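PDB 4U4B: pectate lyase from Pectobacterium carotovorum, which probably cleaves polygalacturonate and methyl-esterified pectins at internal sites by calcium-dependent beta-elimination, leaving unsaturated oligosaccharides. Local coordinates for residues D132-C137 / T163-R168; Q83-Y88 / S106-P111; A294-L299 / C337-S342; R48-R53 / D91-N96; N232-H237 / G265-T270. All coordinates share one frame; numbering follows the deposited sequence.

Contact 1 of 5, residues D132-C137 / T163-R168; sequences DKTVDC and TIKNLR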
# COMPACT_ATOMS: atom_id res chain seq x y z
N ASP A 132 -5.12 20.10 3.03
CA ASP A 132 -3.95 20.98 3.00
C ASP A 132 -3.01 20.84 4.20
O ASP A 132 -2.50 21.84 4.70
CB ASP A 132 -4.40 22.43 2.89
CG ASP A 132 -5.05 22.73 1.57
OD1 ASP A 132 -4.54 22.24 0.54
OD2 ASP A 132 -6.07 23.44 1.54
N LYS A 133 -2.79 19.62 4.67
CA LYS A 133 -1.83 19.40 5.76
C LYS A 133 -1.40 17.95 5.87
O LYS A 133 -1.87 17.09 5.12
CB LYS A 133 -2.43 19.83 7.11
CG LYS A 133 -3.70 19.10 7.49
CD LYS A 133 -4.40 19.77 8.68
CE LYS A 133 -3.59 19.66 9.96
NZ LYS A 133 -4.07 20.60 11.02
N THR A 134 -0.49 17.72 6.81
CA THR A 134 0.00 16.39 7.14
C THR A 134 -0.55 15.94 8.49
O THR A 134 -0.35 16.64 9.50
CB THR A 134 1.55 16.38 7.19
OG1 THR A 134 2.07 16.67 5.89
CG2 THR A 134 2.08 15.04 7.65
N VAL A 135 -1.23 14.80 8.53
CA VAL A 135 -1.58 14.22 9.82
C VAL A 135 -0.86 12.89 10.07
O VAL A 135 -0.72 12.04 9.17
CB VAL A 135 -3.11 14.02 9.99
CG1 VAL A 135 -3.82 15.38 10.09
CG2 VAL A 135 -3.68 13.18 8.86
N ASP A 136 -0.39 12.74 11.30
CA ASP A 136 0.24 11.52 11.79
C ASP A 136 -0.76 10.82 12.71
O ASP A 136 -1.13 11.36 13.75
CB ASP A 136 1.54 11.86 12.52
CG ASP A 136 2.32 10.63 12.98
OD1 ASP A 136 1.75 9.52 13.05
OD2 ASP A 136 3.52 10.81 13.30
N CYS A 137 -1.23 9.64 12.33
CA CYS A 137 -2.27 8.97 13.11
C CYS A 137 -1.69 8.07 14.21
O CYS A 137 -2.44 7.44 14.97
CB CYS A 137 -3.19 8.18 12.19
SG CYS A 137 -4.19 9.23 11.14
N THR A 163 -1.45 14.89 3.40
CA THR A 163 -0.69 13.67 3.68
C THR A 163 -1.17 13.00 4.97
O THR A 163 -1.41 13.66 5.97
CB THR A 163 0.82 13.98 3.79
OG1 THR A 163 1.28 14.49 2.53
CG2 THR A 163 1.63 12.73 4.15
N ILE A 164 -1.36 11.68 4.92
CA ILE A 164 -1.63 10.92 6.14
C ILE A 164 -0.54 9.86 6.38
O ILE A 164 -0.07 9.21 5.44
CB ILE A 164 -3.02 10.26 6.10
CG1 ILE A 164 -3.34 9.66 7.46
CG2 ILE A 164 -3.14 9.22 5.00
CD1 ILE A 164 -4.78 9.36 7.65
N LYS A 165 -0.15 9.71 7.64
CA LYS A 165 0.92 8.79 8.04
C LYS A 165 0.50 7.86 9.17
O LYS A 165 -0.22 8.27 10.07
CB LYS A 165 2.16 9.57 8.49
CG LYS A 165 2.76 10.52 7.47
CD LYS A 165 4.14 11.00 7.92
CE LYS A 165 4.11 11.57 9.30
NZ LYS A 165 5.31 12.46 9.51
N ASN A 166 0.98 6.62 9.13
CA ASN A 166 0.93 5.70 10.26
C ASN A 166 -0.48 5.39 10.76
O ASN A 166 -0.87 5.80 11.87
CB ASN A 166 1.77 6.26 11.42
CG ASN A 166 3.15 6.68 10.97
OD1 ASN A 166 3.78 5.99 10.17
ND2 ASN A 166 3.62 7.82 11.46
N LEU A 167 -1.24 4.66 9.95
CA LEU A 167 -2.63 4.37 10.25
C LEU A 167 -2.94 2.91 9.95
O LEU A 167 -2.55 2.38 8.92
CB LEU A 167 -3.57 5.26 9.43
CG LEU A 167 -5.08 4.97 9.57
CD1 LEU A 167 -5.58 5.45 10.93
CD2 LEU A 167 -5.86 5.65 8.45
N ARG A 168 -3.63 2.27 10.88
CA ARG A 168 -4.15 0.92 10.67
C ARG A 168 -5.66 1.03 10.36
O ARG A 168 -6.39 1.78 11.03
CB ARG A 168 -3.87 0.07 11.91
CG ARG A 168 -4.26 -1.38 11.82
CD ARG A 168 -3.78 -2.16 13.07
NE ARG A 168 -2.36 -1.93 13.36
CZ ARG A 168 -1.38 -2.79 13.07
NH1 ARG A 168 -1.65 -3.94 12.46
NH2 ARG A 168 -0.12 -2.50 13.37

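Contact 2 of 5, residues Q83-Y88 / S106-P111; sequences QSDYWY and STAPAP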
# COMPACT_ATOMS: atom_id res chain seq x y z
N GLN A 83 4.65 -19.26 16.17
CA GLN A 83 4.18 -19.56 17.51
C GLN A 83 4.91 -18.76 18.59
O GLN A 83 4.59 -18.88 19.77
CB GLN A 83 4.32 -21.06 17.80
CG GLN A 83 3.59 -21.95 16.81
CD GLN A 83 2.17 -21.50 16.60
OE1 GLN A 83 1.87 -20.72 15.69
NE2 GLN A 83 1.27 -21.96 17.47
N SER A 84 5.87 -17.93 18.18
CA SER A 84 6.72 -17.25 19.15
C SER A 84 6.71 -15.74 18.96
O SER A 84 6.61 -15.26 17.84
CB SER A 84 8.16 -17.80 19.05
OG SER A 84 9.01 -17.23 20.02
N ASP A 85 6.83 -14.99 20.05
CA ASP A 85 6.86 -13.53 20.01
C ASP A 85 8.18 -13.01 19.47
O ASP A 85 9.24 -13.54 19.81
CB ASP A 85 6.63 -12.95 21.41
CG ASP A 85 5.21 -13.11 21.89
OD1 ASP A 85 4.32 -13.38 21.07
OD2 ASP A 85 4.99 -12.96 23.10
N TYR A 86 8.12 -11.96 18.65
CA TYR A 86 9.36 -11.32 18.22
C TYR A 86 9.29 -9.82 18.40
O TYR A 86 8.19 -9.23 18.42
CB TYR A 86 9.67 -11.63 16.75
CG TYR A 86 10.05 -13.06 16.48
CD1 TYR A 86 11.38 -13.46 16.40
CD2 TYR A 86 9.07 -14.03 16.29
CE1 TYR A 86 11.72 -14.78 16.15
CE2 TYR A 86 9.40 -15.35 16.05
CZ TYR A 86 10.73 -15.72 15.98
OH TYR A 86 11.04 -17.03 15.72
N TRP A 87 10.46 -9.21 18.50
CA TRP A 87 10.56 -7.76 18.56
C TRP A 87 11.39 -7.27 17.39
O TRP A 87 12.40 -7.89 17.02
CB TRP A 87 11.16 -7.32 19.90
CG TRP A 87 10.22 -7.45 21.06
CD1 TRP A 87 9.56 -6.43 21.70
CD2 TRP A 87 9.81 -8.65 21.72
NE1 TRP A 87 8.78 -6.93 22.71
CE2 TRP A 87 8.92 -8.29 22.74
CE3 TRP A 87 10.13 -10.00 21.54
CZ2 TRP A 87 8.33 -9.23 23.60
CZ3 TRP A 87 9.54 -10.94 22.38
CH2 TRP A 87 8.65 -10.55 23.39
N TYR A 88 10.97 -6.15 16.81
CA TYR A 88 11.65 -5.58 15.64
C TYR A 88 12.01 -4.10 15.81
O TYR A 88 11.33 -3.35 16.51
CB TYR A 88 10.76 -5.71 14.40
CG TYR A 88 10.41 -7.12 13.97
CD1 TYR A 88 9.34 -7.78 14.52
CD2 TYR A 88 11.14 -7.76 12.97
CE1 TYR A 88 8.99 -9.06 14.12
CE2 TYR A 88 10.82 -9.05 12.55
CZ TYR A 88 9.74 -9.69 13.14
OH TYR A 88 9.40 -10.96 12.72
N SER A 106 6.38 -5.12 17.90
CA SER A 106 6.39 -6.49 18.42
C SER A 106 5.11 -7.26 18.13
O SER A 106 4.04 -6.67 17.94
CB SER A 106 6.63 -6.46 19.93
OG SER A 106 6.64 -7.77 20.47
N THR A 107 5.20 -8.58 18.12
CA THR A 107 4.00 -9.40 17.98
C THR A 107 3.45 -9.75 19.36
O THR A 107 2.36 -10.29 19.47
CB THR A 107 4.26 -10.68 17.17
OG1 THR A 107 5.36 -11.40 17.74
CG2 THR A 107 4.60 -10.33 15.74
N ALA A 108 4.21 -9.44 20.40
CA ALA A 108 3.69 -9.55 21.76
C ALA A 108 2.69 -8.41 22.01
O ALA A 108 2.71 -7.41 21.30
CB ALA A 108 4.84 -9.50 22.74
N PRO A 109 1.80 -8.56 23.01
CA PRO A 109 0.88 -7.47 23.35
C PRO A 109 1.63 -6.18 23.65
O PRO A 109 2.76 -6.22 24.12
CB PRO A 109 0.17 -7.97 24.61
CG PRO A 109 0.35 -9.44 24.62
CD PRO A 109 1.62 -9.74 23.89
N ALA A 110 0.99 -5.04 23.40
CA ALA A 110 1.60 -3.75 23.70
C ALA A 110 1.82 -3.56 25.21
O ALA A 110 0.95 -3.88 26.01
CB ALA A 110 0.75 -2.63 23.15
N PRO A 111 3.00 -3.04 25.60
CA PRO A 111 3.25 -2.82 27.03
C PRO A 111 2.40 -1.70 27.63
O PRO A 111 2.03 -0.75 26.95
CB PRO A 111 4.74 -2.43 27.08
CG PRO A 111 5.28 -2.66 25.70
CD PRO A 111 4.13 -2.62 24.75

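Contact 3 of 5, residues A294-L299 / C337-S342; sequences AEIRDL and CKVSRS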
# COMPACT_ATOMS: atom_id res chain seq x y z
N ALA A 294 1.11 2.76 -17.78
CA ALA A 294 1.58 2.13 -16.56
C ALA A 294 3.08 1.85 -16.67
O ALA A 294 3.51 1.04 -17.48
CB ALA A 294 0.82 0.85 -16.29
N GLU A 295 3.86 2.54 -15.85
CA GLU A 295 5.30 2.31 -15.79
C GLU A 295 5.63 1.48 -14.54
O GLU A 295 5.27 1.86 -13.42
CB GLU A 295 6.06 3.63 -15.79
CG GLU A 295 7.58 3.51 -15.81
CD GLU A 295 8.24 4.87 -15.91
OE1 GLU A 295 7.55 5.83 -16.31
OE2 GLU A 295 9.44 4.98 -15.59
N ILE A 296 6.30 0.35 -14.74
CA ILE A 296 6.57 -0.58 -13.66
C ILE A 296 8.05 -0.89 -13.53
O ILE A 296 8.72 -1.24 -14.51
CB ILE A 296 5.83 -1.93 -13.85
CG1 ILE A 296 4.35 -1.72 -14.14
CG2 ILE A 296 6.04 -2.82 -12.63
CD1 ILE A 296 3.67 -0.94 -13.08
N ARG A 297 8.53 -0.81 -12.30
CA ARG A 297 9.91 -1.13 -11.97
C ARG A 297 9.94 -1.82 -10.61
O ARG A 297 9.13 -1.50 -9.73
CB ARG A 297 10.75 0.14 -11.96
CG ARG A 297 12.21 -0.09 -11.64
CD ARG A 297 12.95 -0.80 -12.78
NE ARG A 297 14.20 -1.39 -12.32
CZ ARG A 297 14.31 -2.65 -11.91
NH1 ARG A 297 13.25 -3.44 -11.93
NH2 ARG A 297 15.47 -3.12 -11.49
N ASP A 298 10.84 -2.79 -10.44
CA ASP A 298 11.16 -3.31 -9.11
C ASP A 298 9.96 -3.99 -8.45
O ASP A 298 9.63 -3.70 -7.29
CB ASP A 298 11.67 -2.17 -8.22
CG ASP A 298 12.75 -2.61 -7.27
OD1 ASP A 298 13.92 -2.64 -7.70
OD2 ASP A 298 12.43 -2.92 -6.10
N LEU A 299 9.32 -4.88 -9.19
CA LEU A 299 8.11 -5.53 -8.70
C LEU A 299 8.42 -6.98 -8.33
O LEU A 299 9.02 -7.73 -9.12
CB LEU A 299 7.00 -5.45 -9.76
CG LEU A 299 5.64 -6.11 -9.48
CD1 LEU A 299 4.96 -5.45 -8.28
CD2 LEU A 299 4.74 -6.05 -10.71
N CYS A 337 2.06 0.01 -21.73
CA CYS A 337 2.64 -0.86 -20.73
C CYS A 337 4.15 -0.74 -20.71
O CYS A 337 4.86 -1.55 -21.31
CB CYS A 337 2.21 -2.31 -20.98
SG CYS A 337 0.50 -2.67 -20.49
N LYS A 338 4.64 0.29 -20.02
CA LYS A 338 6.07 0.57 -19.94
C LYS A 338 6.73 -0.32 -18.90
O LYS A 338 7.19 0.15 -17.86
CB LYS A 338 6.32 2.04 -19.59
CG LYS A 338 6.11 2.98 -20.75
CD LYS A 338 6.34 4.42 -20.33
CE LYS A 338 7.45 5.06 -21.16
NZ LYS A 338 7.43 6.55 -21.06
N VAL A 339 6.79 -1.62 -19.19
CA VAL A 339 7.35 -2.58 -18.27
C VAL A 339 8.03 -3.70 -19.05
O VAL A 339 7.52 -4.15 -20.07
CB VAL A 339 6.26 -3.15 -17.33
CG1 VAL A 339 5.07 -3.66 -18.13
CG2 VAL A 339 6.82 -4.24 -16.44
N SER A 340 9.20 -4.14 -18.57
CA SER A 340 9.91 -5.26 -19.18
C SER A 340 9.91 -6.45 -18.23
O SER A 340 9.65 -6.29 -17.03
CB SER A 340 11.35 -4.87 -19.53
OG SER A 340 11.39 -3.65 -20.25
N ARG A 341 10.23 -7.63 -18.74
CA ARG A 341 10.26 -8.82 -17.89
C ARG A 341 11.31 -8.71 -16.80
O ARG A 341 11.19 -9.34 -15.75
CB ARG A 341 10.51 -10.08 -18.71
CG ARG A 341 9.45 -11.12 -18.48
CD ARG A 341 8.54 -11.16 -19.67
NE ARG A 341 9.27 -11.69 -20.81
CZ ARG A 341 8.82 -11.73 -22.05
NH1 ARG A 341 7.62 -11.25 -22.37
NH2 ARG A 341 9.61 -12.25 -22.99
N SER A 342 12.34 -7.91 -17.05
CA SER A 342 13.41 -7.74 -16.07
C SER A 342 12.92 -6.89 -14.89
O SER A 342 13.59 -6.81 -13.85
CB SER A 342 14.66 -7.13 -16.72
OG SER A 342 14.37 -5.91 -17.39
O HOH W 1 10.15 0.48 -16.33

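Contact 4 of 5, residues R48-R53 / D91-N96; sequences RQDVYR and DTVSGN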
# COMPACT_ATOMS: atom_id res chain seq x y z
N ARG A 48 21.13 3.64 3.61
CA ARG A 48 20.92 2.23 3.92
C ARG A 48 19.96 2.13 5.10
O ARG A 48 19.82 3.09 5.88
CB ARG A 48 22.25 1.54 4.27
CG ARG A 48 22.15 0.04 4.64
CD ARG A 48 23.53 -0.58 5.02
NE ARG A 48 23.85 -0.53 6.46
CZ ARG A 48 24.81 0.23 7.00
NH1 ARG A 48 25.54 1.03 6.24
NH2 ARG A 48 25.03 0.18 8.30
N GLN A 49 19.30 0.98 5.24
CA GLN A 49 18.43 0.73 6.39
C GLN A 49 18.66 -0.69 6.89
O GLN A 49 18.84 -1.61 6.10
CB GLN A 49 16.94 0.92 6.04
CG GLN A 49 16.60 2.24 5.41
CD GLN A 49 15.12 2.35 5.09
OE1 GLN A 49 14.33 2.77 5.93
NE2 GLN A 49 14.74 1.95 3.89
N ASP A 50 18.68 -0.85 8.20
CA ASP A 50 18.90 -2.14 8.81
C ASP A 50 17.65 -2.59 9.53
O ASP A 50 17.06 -1.82 10.29
CB ASP A 50 20.06 -2.10 9.80
CG ASP A 50 21.39 -1.94 9.13
OD1 ASP A 50 21.62 -2.57 8.06
OD2 ASP A 50 22.22 -1.19 9.68
N VAL A 51 17.28 -3.84 9.31
CA VAL A 51 16.20 -4.45 10.04
C VAL A 51 16.75 -5.40 11.09
O VAL A 51 17.48 -6.33 10.75
CB VAL A 51 15.24 -5.22 9.10
CG1 VAL A 51 14.13 -5.84 9.91
CG2 VAL A 51 14.69 -4.31 8.02
N TYR A 52 16.38 -5.16 12.35
CA TYR A 52 16.74 -6.01 13.47
C TYR A 52 15.55 -6.76 14.04
O TYR A 52 14.43 -6.24 14.11
CB TYR A 52 17.37 -5.18 14.59
CG TYR A 52 18.68 -4.56 14.22
CD1 TYR A 52 19.88 -5.22 14.45
CD2 TYR A 52 18.73 -3.31 13.62
CE1 TYR A 52 21.09 -4.66 14.08
CE2 TYR A 52 19.92 -2.73 13.27
CZ TYR A 52 21.09 -3.40 13.49
OH TYR A 52 22.28 -2.81 13.13
N ARG A 53 15.82 -7.97 14.47
CA ARG A 53 14.83 -8.80 15.12
C ARG A 53 15.40 -9.51 16.33
O ARG A 53 16.49 -10.10 16.29
CB ARG A 53 14.28 -9.83 14.14
CG ARG A 53 13.15 -10.65 14.72
CD ARG A 53 12.74 -11.75 13.76
NE ARG A 53 13.70 -12.85 13.75
CZ ARG A 53 13.77 -13.77 12.80
NH1 ARG A 53 12.94 -13.70 11.76
NH2 ARG A 53 14.68 -14.75 12.88
N ASP A 91 16.59 0.61 11.70
CA ASP A 91 17.52 1.72 11.83
C ASP A 91 17.81 2.28 10.44
O ASP A 91 18.04 1.53 9.50
CB ASP A 91 18.85 1.30 12.49
CG ASP A 91 18.68 0.87 13.94
OD1 ASP A 91 17.58 1.02 14.49
OD2 ASP A 91 19.66 0.40 14.55
N THR A 92 17.78 3.60 10.33
CA THR A 92 18.18 4.26 9.09
C THR A 92 19.61 4.79 9.23
O THR A 92 20.03 5.22 10.31
CB THR A 92 17.24 5.43 8.74
OG1 THR A 92 17.39 6.45 9.73
CG2 THR A 92 15.78 4.97 8.72
N VAL A 93 20.37 4.74 8.14
CA VAL A 93 21.73 5.23 8.15
C VAL A 93 21.93 6.30 7.08
O VAL A 93 21.68 6.06 5.91
CB VAL A 93 22.73 4.09 7.93
CG1 VAL A 93 24.16 4.62 7.94
CG2 VAL A 93 22.53 3.01 8.98
N SER A 94 22.36 7.48 7.48
CA SER A 94 22.52 8.58 6.54
C SER A 94 23.94 8.66 6.01
O SER A 94 24.84 7.98 6.52
CB SER A 94 22.10 9.90 7.19
OG SER A 94 20.68 9.94 7.39
N GLY A 95 24.14 9.45 4.96
CA GLY A 95 25.46 9.62 4.38
C GLY A 95 26.45 10.20 5.37
O GLY A 95 27.61 9.79 5.40
N ASN A 96 25.98 11.13 6.21
CA ASN A 96 26.85 11.84 7.15
C ASN A 96 27.18 10.98 8.37
O ASN A 96 27.52 11.53 9.41
CB ASN A 96 26.21 13.15 7.61
CG ASN A 96 24.79 12.95 8.17
OD1 ASN A 96 24.44 11.86 8.63
ND2 ASN A 96 23.96 14.01 8.12

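Contact 5 of 5, residues N232-H237 / G265-T270; sequences NAKNSH and GPRNLT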
# COMPACT_ATOMS: atom_id res chain seq x y z
N ASN A 232 -9.88 7.11 -10.79
CA ASN A 232 -11.05 7.57 -11.55
C ASN A 232 -10.89 8.96 -12.19
O ASN A 232 -11.53 9.26 -13.20
CB ASN A 232 -12.29 7.56 -10.65
CG ASN A 232 -12.61 6.17 -10.12
OD1 ASN A 232 -12.11 5.17 -10.64
ND2 ASN A 232 -13.43 6.09 -9.09
N ALA A 233 -10.04 9.80 -11.61
CA ALA A 233 -9.76 11.10 -12.21
C ALA A 233 -8.97 10.96 -13.50
O ALA A 233 -8.14 10.08 -13.64
CB ALA A 233 -8.99 11.99 -11.24
N LYS A 234 -9.22 11.87 -14.44
CA LYS A 234 -8.43 11.92 -15.67
C LYS A 234 -7.25 12.87 -15.51
O LYS A 234 -7.27 13.75 -14.66
CB LYS A 234 -9.31 12.34 -16.84
CG LYS A 234 -10.45 11.38 -17.11
CD LYS A 234 -11.25 11.79 -18.34
CE LYS A 234 -12.15 12.98 -18.06
NZ LYS A 234 -13.33 12.58 -17.24
N ASN A 235 -6.22 12.69 -16.33
CA ASN A 235 -4.94 13.38 -16.14
C ASN A 235 -4.45 13.22 -14.71
O ASN A 235 -3.97 14.16 -14.09
CB ASN A 235 -5.06 14.86 -16.49
CG ASN A 235 -5.28 15.08 -17.97
OD1 ASN A 235 -4.34 15.11 -18.75
ND2 ASN A 235 -6.54 15.21 -18.35
N SER A 236 -4.57 12.00 -14.21
CA SER A 236 -4.23 11.67 -12.85
C SER A 236 -3.01 10.76 -12.84
O SER A 236 -2.73 10.09 -13.84
CB SER A 236 -5.39 10.97 -12.17
OG SER A 236 -5.74 9.82 -12.93
N HIS A 237 -2.33 10.69 -11.71
CA HIS A 237 -1.15 9.84 -11.60
C HIS A 237 -1.13 9.18 -10.22
O HIS A 237 -1.33 9.85 -9.20
CB HIS A 237 0.11 10.67 -11.85
CG HIS A 237 1.36 9.87 -12.00
ND1 HIS A 237 2.62 10.42 -11.88
CD2 HIS A 237 1.56 8.55 -12.26
CE1 HIS A 237 3.53 9.49 -12.06
NE2 HIS A 237 2.92 8.34 -12.29
N GLY A 265 -9.08 9.50 -20.28
CA GLY A 265 -7.74 9.53 -19.75
C GLY A 265 -6.97 10.78 -20.12
O GLY A 265 -7.58 11.78 -20.53
N PRO A 266 -5.63 10.74 -19.99
CA PRO A 266 -4.87 9.58 -19.52
C PRO A 266 -4.86 9.40 -18.00
O PRO A 266 -4.86 10.37 -17.24
CB PRO A 266 -3.45 9.89 -20.01
CG PRO A 266 -3.36 11.36 -19.97
CD PRO A 266 -4.76 11.88 -20.30
N ARG A 267 -4.86 8.14 -17.57
CA ARG A 267 -4.66 7.80 -16.18
C ARG A 267 -3.35 7.05 -16.09
O ARG A 267 -3.17 6.04 -16.76
CB ARG A 267 -5.80 6.95 -15.63
CG ARG A 267 -7.15 7.62 -15.74
CD ARG A 267 -8.09 7.11 -14.68
NE ARG A 267 -9.43 7.70 -14.79
CZ ARG A 267 -10.42 7.15 -15.48
NH1 ARG A 267 -10.22 6.01 -16.13
NH2 ARG A 267 -11.61 7.73 -15.52
N ASN A 268 -2.42 7.55 -15.27
CA ASN A 268 -1.08 6.99 -15.23
C ASN A 268 -0.72 6.31 -13.92
O ASN A 268 -1.17 6.71 -12.84
CB ASN A 268 -0.05 8.09 -15.50
CG ASN A 268 -0.12 8.61 -16.90
OD1 ASN A 268 -0.61 7.92 -17.79
ND2 ASN A 268 0.36 9.82 -17.12
N LEU A 269 0.11 5.28 -14.04
CA LEU A 269 0.64 4.57 -12.90
C LEU A 269 2.15 4.52 -12.99
O LEU A 269 2.69 4.21 -14.05
CB LEU A 269 0.07 3.14 -12.83
CG LEU A 269 0.75 2.15 -11.87
CD1 LEU A 269 0.61 2.58 -10.40
CD2 LEU A 269 0.19 0.75 -12.04
N THR A 270 2.82 4.83 -11.90
CA THR A 270 4.23 4.52 -11.79
C THR A 270 4.45 3.69 -10.54
O THR A 270 4.21 4.15 -9.42
CB THR A 270 5.13 5.77 -11.73
OG1 THR A 270 4.82 6.63 -12.83
CG2 THR A 270 6.63 5.36 -11.81

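Contact 1 of 5, residues D132-C137 / T163-R168
Asn166 reaches across to Asp136, its ND2 donating to Asp136 OD1 at 3.0 Å in a nearly straight bond (167°). The acceptor lies close to the plane of the amide, but the carboxylate is approached from above its own plane, and the two flat groups are turned 59° against each other. Asp136 carries CG anti to its backbone N (chi1 -176°), which lays the carboxylate along the strand toward Asn166. Second partners hold both groups: Asp136 OD2 forms a salt bridge with Lys118, and Asn166 OD1 accepts from Asn189 and is hydrogen-bonded to Ser40. Lys165 NZ stays 4.5 Å from Asp136 OD2, too far for a salt bridge, so any attraction is probably weak and undirected.

Between these backbones run four hydrogen bonds, Thr163 N to Lys133 O, Val135 N to Thr163 O, Lys165 N to Val135 O and Cys137 N to Lys165 O, each 2.8 Å long. On the face of Val135 and Ile164 the packing is apolar, with Val135 CG2 against Ile164 CG1 at 3.8 Å. Cys137, disulfide-bonded to Cys124, sets SG 3.5 Å from Ile164 CD1, while its CB meets Leu167 CD1 at 3.8 Å. Strands stacked in parallel register, with the chain turning a corner at Asn166, are characteristic of the parallel beta-helix of polysaccharide lyase family 3, here in its N-terminal coils.

Contact 2 of 5, residues Q83-Y88 / S106-P111
Tyr86 O is gripped by two donors from 106-111: Ser106 OG at 3.0 Å and Thr107 N at 3.1 Å. The hydroxyl sits above the carbonyl plane, 41° out of it. Thr107 also binds through its side chain, since Thr107 OG1 accepts from Tyr86 N at 3.0 Å in a nearly straight bond. That hydroxyl lies between the backbone N and carbonyl carbon of its own residue (chi1 53°), a rotamer that leaves it facing the Tyr86 amide. Ser106 OG has a second role: it accepts from Ala108 N at 2.9 Å, forming an ST turn that bends the chain as it leaves the strand.

Trp87 and Ser106 make an antiparallel non-hydrogen-bonded pair where strands 87-94 and 99-106 meet at the open end of their hairpin. These are neighbouring strands in the four-stranded sheet of the N-terminal domain, whose topology is consistent with a fibronectin type III-like sandwich.

On this pair the indole lies flat over the serine. Ser106 CB makes a CH-pi contact 3.7 Å from the centroid of the five-membered ring of Trp87, and Ser106 OG rests above the same face without bonding to NE1. Farther along the indole, Trp87 CZ2 packs on Ala108 CB at 3.6 Å. The methyl Ala108 CB is also met by Asp85 OD2 at 3.5 Å.

Contact 3 of 5, residues A294-L299 / C337-S342
Lys338 is hydrogen-bonded to Ala294 and Ile296, on either side of its pair mate Glu295, while sitting at the centre of an inverse gamma turn closed by a weak bond from Val339 N to Cys337 O. The turn bends the chain within the parallel pairing, consistent with the uneven bonds. Lys338 N donates to Ala294 O at 2.9 Å with a bent angle of 131°. In return, Ile296 N reaches Lys338 O over a longer 3.3 Å. A water adds to the join by donating to Ile296 O at 2.9 Å and, weakly, to Lys338 O.

Side chains touch on both faces. On one, Glu295 CB and Lys338 CB are 4.1 Å apart. Although the charges are opposite, Glu295 OE1 and Lys338 NZ remain 4.8 Å from each other, so any attraction is probably modest. Ile296 and Val339 lie alongside one another, pointing the same way. Val339 CG2, the methyl anti to the backbone N, presses on Ile296 CB at 3.6 Å, and Ile296 in turn packs on Leu269 and Ile271 of the neighbouring strand 267-271, in the coil before. Cys337 and Ala294 point to the opposite face from Glu295; there Cys337 is bound to Cys312 by a disulfide, and Ala294 packs against the same Cys312. Strand 293-301 here receives the C-terminal chain in parallel, as 337-338 and then 344-346, at the C-terminal end of the parallel beta-helix.

Contact 4 of 5, residues R48-R53 / D91-N96
Antiparallel pairing joins Arg48, Gln49 and Asp50 to Val93, Thr92 and Asp91 in the four-stranded sheet of the N-terminal domain, which resembles a fibronectin type III sandwich in its strand order; strands 46-54 and 87-94 are the two inner strands. Asp50 and Asp91 form a hydrogen-bonded pair, Asp50 N to Asp91 O and Asp91 N to Asp50 O, both 2.8 Å. Arg48 and Val93 form the next such pair less evenly: Val93 N to Arg48 O is sound at 2.9 Å, but the return bond from Arg48 N is weak.

Between them Gln49 and Thr92 turn to the buried face, toward strand 35-41, which probably belongs to the facing sheet. Gln49 OE1 passes Thr92 CG2 at 3.8 Å and bonds to Trp39, while NE2 is held by the carbonyls of Asp72 and Asn69, so this interior amide is satisfied at both ends.

The other face carries charge. A bend in the Arg48 chain (chi3 92°) brings its guanidinium back over the strand. There Arg48 NE makes a long salt bridge of 3.4 Å to Asp50 OD1, which lies in the guanidinium plane and also forms a salt bridge with Lys64. Val93 CG2 lies over one face of that guanidinium, toward its rim, with Arg48 NH2 3.8 Å away. Farther along, Tyr52 and Asp91 cross at about a right angle, their planes 47° apart, and Asp91 OD2 comes within 3.4 Å of Tyr52 CE2.

Contact 5 of 5, residues N232-H237 / G265-T270
Arg267 lies along the loop residues 232-234 and binds their carbonyls with one edge of the guanidinium. Arg267 NH2 donates to Asn232 O at 2.8 Å, from above the carbonyl plane, and Arg267 NE makes a weak, bent bond to Ala233 O at 2.9 Å. Its chain, extended from CG to NE, spans the distance to these carbonyls. At the other end of the contact His237 NE2 and Thr270 OG1 share a hydrogen bond of 2.6 Å in the plane of the ring. His237 holds CG anti to its backbone N (chi1 -170°), which sends the imidazole past Asn268, ring edge first, to Thr270. On the way His237 CD2 passes Asn268 O at 3.3 Å and Asn268 CB at 3.6 Å, and the ring stands 83° from the Asn268 amide.

Backbone bonds set these groups in place. Asn268 N donates to Ser236 O at 2.9 Å, while the carbonyl of Pro266, a residue preceded by a cis peptide bond, accepts weakly from both Asn235 N and Ser236 N. A second shell fixes the side chains: Arg267 NH1 is held by Ser256 and Asn263, Ser236 OG is bonded to Ala233 O and Gln231, and Asn268 OD1 accepts from Val293 N in the next coil. Two parallel strands, 236-241 and 267-271, start side by side here, each emerging from a loop, as successive coils do in the parallel beta-helix of a pectate lyase.

From the N terminus, contact 4 opens first at strand 46-54, and contact 2 opens at residue 83 before contact 4 closes on strand 87-94. Contact 2 closes at 106-111, after the hairpin of 87-94 and 99-106. The two therefore cross, and they touch where Arg53 packs on Tyr86 and Tyr88; together they join adjacent strands of one sheet of the N-terminal domain. Contacts 1, 5 and 3 follow in series, each closing a loop of 25 to 37 residues between parallel strands of the beta-helix. Contacts 5 and 3 meet through a probable hydrogen bond from Glu295 N to Leu269 O. Contact 1 lies toward the opposite end of the helix, its centre about 29 Å from that of contact 3.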